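PDB 4GXW: adenosine deaminase from Burkholderia ambifaria, which binds a zinc ion and probably removes an amino group hydrolytically from a purine such as adenine. Local coordinates for residues I296-D301 with E315-H320. Sequence-based numbering, arbitrary orientation.
With ZN (zinc ion), chain C.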
# COMPACT_ATOMS: atom_id res chain seq x y z
N ILE A 296 10.74 5.51 6.42
CA ILE A 296 9.35 5.30 6.07
C ILE A 296 9.06 5.73 4.64
O ILE A 296 9.83 6.50 4.04
CB ILE A 296 8.36 5.98 7.06
CG1 ILE A 296 8.36 7.51 6.88
CG2 ILE A 296 8.68 5.57 8.50
CD1 ILE A 296 7.35 8.23 7.77
N HIS A 297 7.94 5.27 4.12
CA HIS A 297 7.52 5.57 2.76
C HIS A 297 6.00 5.56 2.72
O HIS A 297 5.39 4.56 3.07
CB HIS A 297 8.08 4.52 1.79
CG HIS A 297 7.61 4.71 0.38
ND1 HIS A 297 6.61 3.94 -0.17
CD2 HIS A 297 7.99 5.59 -0.57
CE1 HIS A 297 6.39 4.34 -1.41
NE2 HIS A 297 7.21 5.34 -1.68
N PRO A 298 5.38 6.68 2.33
CA PRO A 298 3.92 6.80 2.39
C PRO A 298 3.21 6.18 1.18
O PRO A 298 3.75 6.20 0.07
CB PRO A 298 3.70 8.31 2.40
CG PRO A 298 4.84 8.82 1.57
CD PRO A 298 6.01 7.95 1.90
N ASN A 299 2.01 5.65 1.41
CA ASN A 299 1.27 4.89 0.42
C ASN A 299 -0.23 5.06 0.65
O ASN A 299 -0.63 5.55 1.71
CB ASN A 299 1.63 3.41 0.53
CG ASN A 299 3.03 3.12 0.09
OD1 ASN A 299 3.26 2.89 -1.09
ND2 ASN A 299 3.98 3.12 1.02
N THR A 300 -1.04 4.62 -0.31
CA THR A 300 -2.50 4.77 -0.25
C THR A 300 -3.25 3.62 0.42
O THR A 300 -4.33 3.84 0.97
CB THR A 300 -3.13 5.03 -1.65
OG1 THR A 300 -2.88 3.92 -2.52
CG2 THR A 300 -2.58 6.32 -2.28
N ASP A 301 -2.70 2.40 0.36
CA ASP A 301 -3.30 1.17 0.94
C ASP A 301 -4.56 0.71 0.20
O ASP A 301 -4.55 -0.32 -0.48
CB ASP A 301 -3.56 1.34 2.45
CG ASP A 301 -3.55 0.02 3.27
OD1 ASP A 301 -3.26 -1.10 2.79
OD2 ASP A 301 -3.83 0.13 4.48
N GLU A 315 0.79 14.56 -0.01
CA GLU A 315 0.34 15.84 0.54
C GLU A 315 0.11 15.77 2.06
O GLU A 315 0.56 16.64 2.80
CB GLU A 315 -0.95 16.28 -0.16
CG GLU A 315 -1.60 17.50 0.48
CD GLU A 315 -2.88 17.92 -0.20
OE1 GLU A 315 -3.03 17.65 -1.42
OE2 GLU A 315 -3.76 18.51 0.47
N LEU A 316 -0.57 14.71 2.52
CA LEU A 316 -0.87 14.57 3.94
C LEU A 316 0.37 14.56 4.82
O LEU A 316 0.35 15.08 5.94
CB LEU A 316 -1.71 13.31 4.20
CG LEU A 316 -3.16 13.35 3.72
CD1 LEU A 316 -3.83 12.00 3.94
CD2 LEU A 316 -3.93 14.46 4.42
N MET A 317 1.45 13.95 4.34
CA MET A 317 2.69 13.93 5.11
C MET A 317 3.18 15.35 5.41
O MET A 317 3.67 15.64 6.51
CB MET A 317 3.77 13.16 4.36
CG MET A 317 3.37 11.74 3.99
SD MET A 317 3.05 10.67 5.41
CE MET A 317 4.71 10.25 5.91
N PHE A 318 3.02 16.23 4.43
CA PHE A 318 3.40 17.64 4.53
C PHE A 318 2.35 18.48 5.26
O PHE A 318 2.69 19.30 6.12
CB PHE A 318 3.63 18.17 3.11
CG PHE A 318 4.04 19.62 3.04
CD1 PHE A 318 5.38 19.99 3.08
CD2 PHE A 318 3.08 20.62 2.90
CE1 PHE A 318 5.75 21.32 3.00
CE2 PHE A 318 3.45 21.95 2.83
CZ PHE A 318 4.79 22.30 2.88
N SER A 319 1.07 18.28 4.94
CA SER A 319 0.04 19.18 5.47
C SER A 319 -0.33 18.88 6.92
O SER A 319 -0.70 19.78 7.66
CB SER A 319 -1.22 19.11 4.60
OG SER A 319 -1.77 17.80 4.62
N HIS A 320 -0.27 17.61 7.31
CA HIS A 320 -0.76 17.19 8.63
C HIS A 320 0.31 16.65 9.56
O HIS A 320 0.20 16.81 10.78
CB HIS A 320 -1.86 16.13 8.49
CG HIS A 320 -3.17 16.66 8.00
ND1 HIS A 320 -3.35 17.15 6.72
CD2 HIS A 320 -4.37 16.76 8.61
CE1 HIS A 320 -4.61 17.54 6.57
NE2 HIS A 320 -5.25 17.31 7.70
ZN ZN C . -2.51 -2.86 3.81
O HOH W 1 -3.30 -2.23 5.50
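Pro298, at the end of strand 295-298, and Met317, in the last turns of helix 310-319, mark the closest approach of the two backbones, their CA atoms 7.7 Å apart. Met317 supplies the whole helix side of the contact. Its CG lies 3.8 Å and its sulfur 3.9 Å from Pro298 CB, the two side chains crossing at a slant. Because the chain bends at chi2 (-63°) and chi3 (-79°), the terminal methyl turns along the strand to Ile296, where Met317 CE meets CD1 at 3.8 Å. A long, flexible, unbranched side chain suits this bridging place, since it can follow two different apolar shapes. Ile296 and Pro298, two positions apart on the strand, both point at the helix. Beta-branched Ile296 suits an extended strand and reaches the methionine with its longer branch; Pro298 presents a rigid apolar ring and needs no N-H partner at the strand's end. Phe331 of helix 325-338 touches all three side chains, extending the apolar cluster to a second helix.

His297, between them, faces the other way, its side chain touching Val32 of strand 31-33. Its ND1 accepts a bond from Asn299 ND2 (3.0 Å), bent to 139° and tilted from both the ring and the amide planes. Asn299 OD1 in turn takes the backbone N-H of Leu34, tying the strand end to the segment that carries two zinc ligands. Two residues on, Asp301 OD1 binds zinc at 2.2 Å, while OD2 accepts a 2.6 Å bond from the metal-bound water, so one carboxylate holds both. His35, His37 and His216 complete the protein ligands. Alternation of Ile296 and Pro298 outward with His297 inward is usual for TIM-barrel strands; a metal-binding aspartate just past a strand's C-terminal end is characteristic of the amidohydrolases, including the adenosine deaminase family.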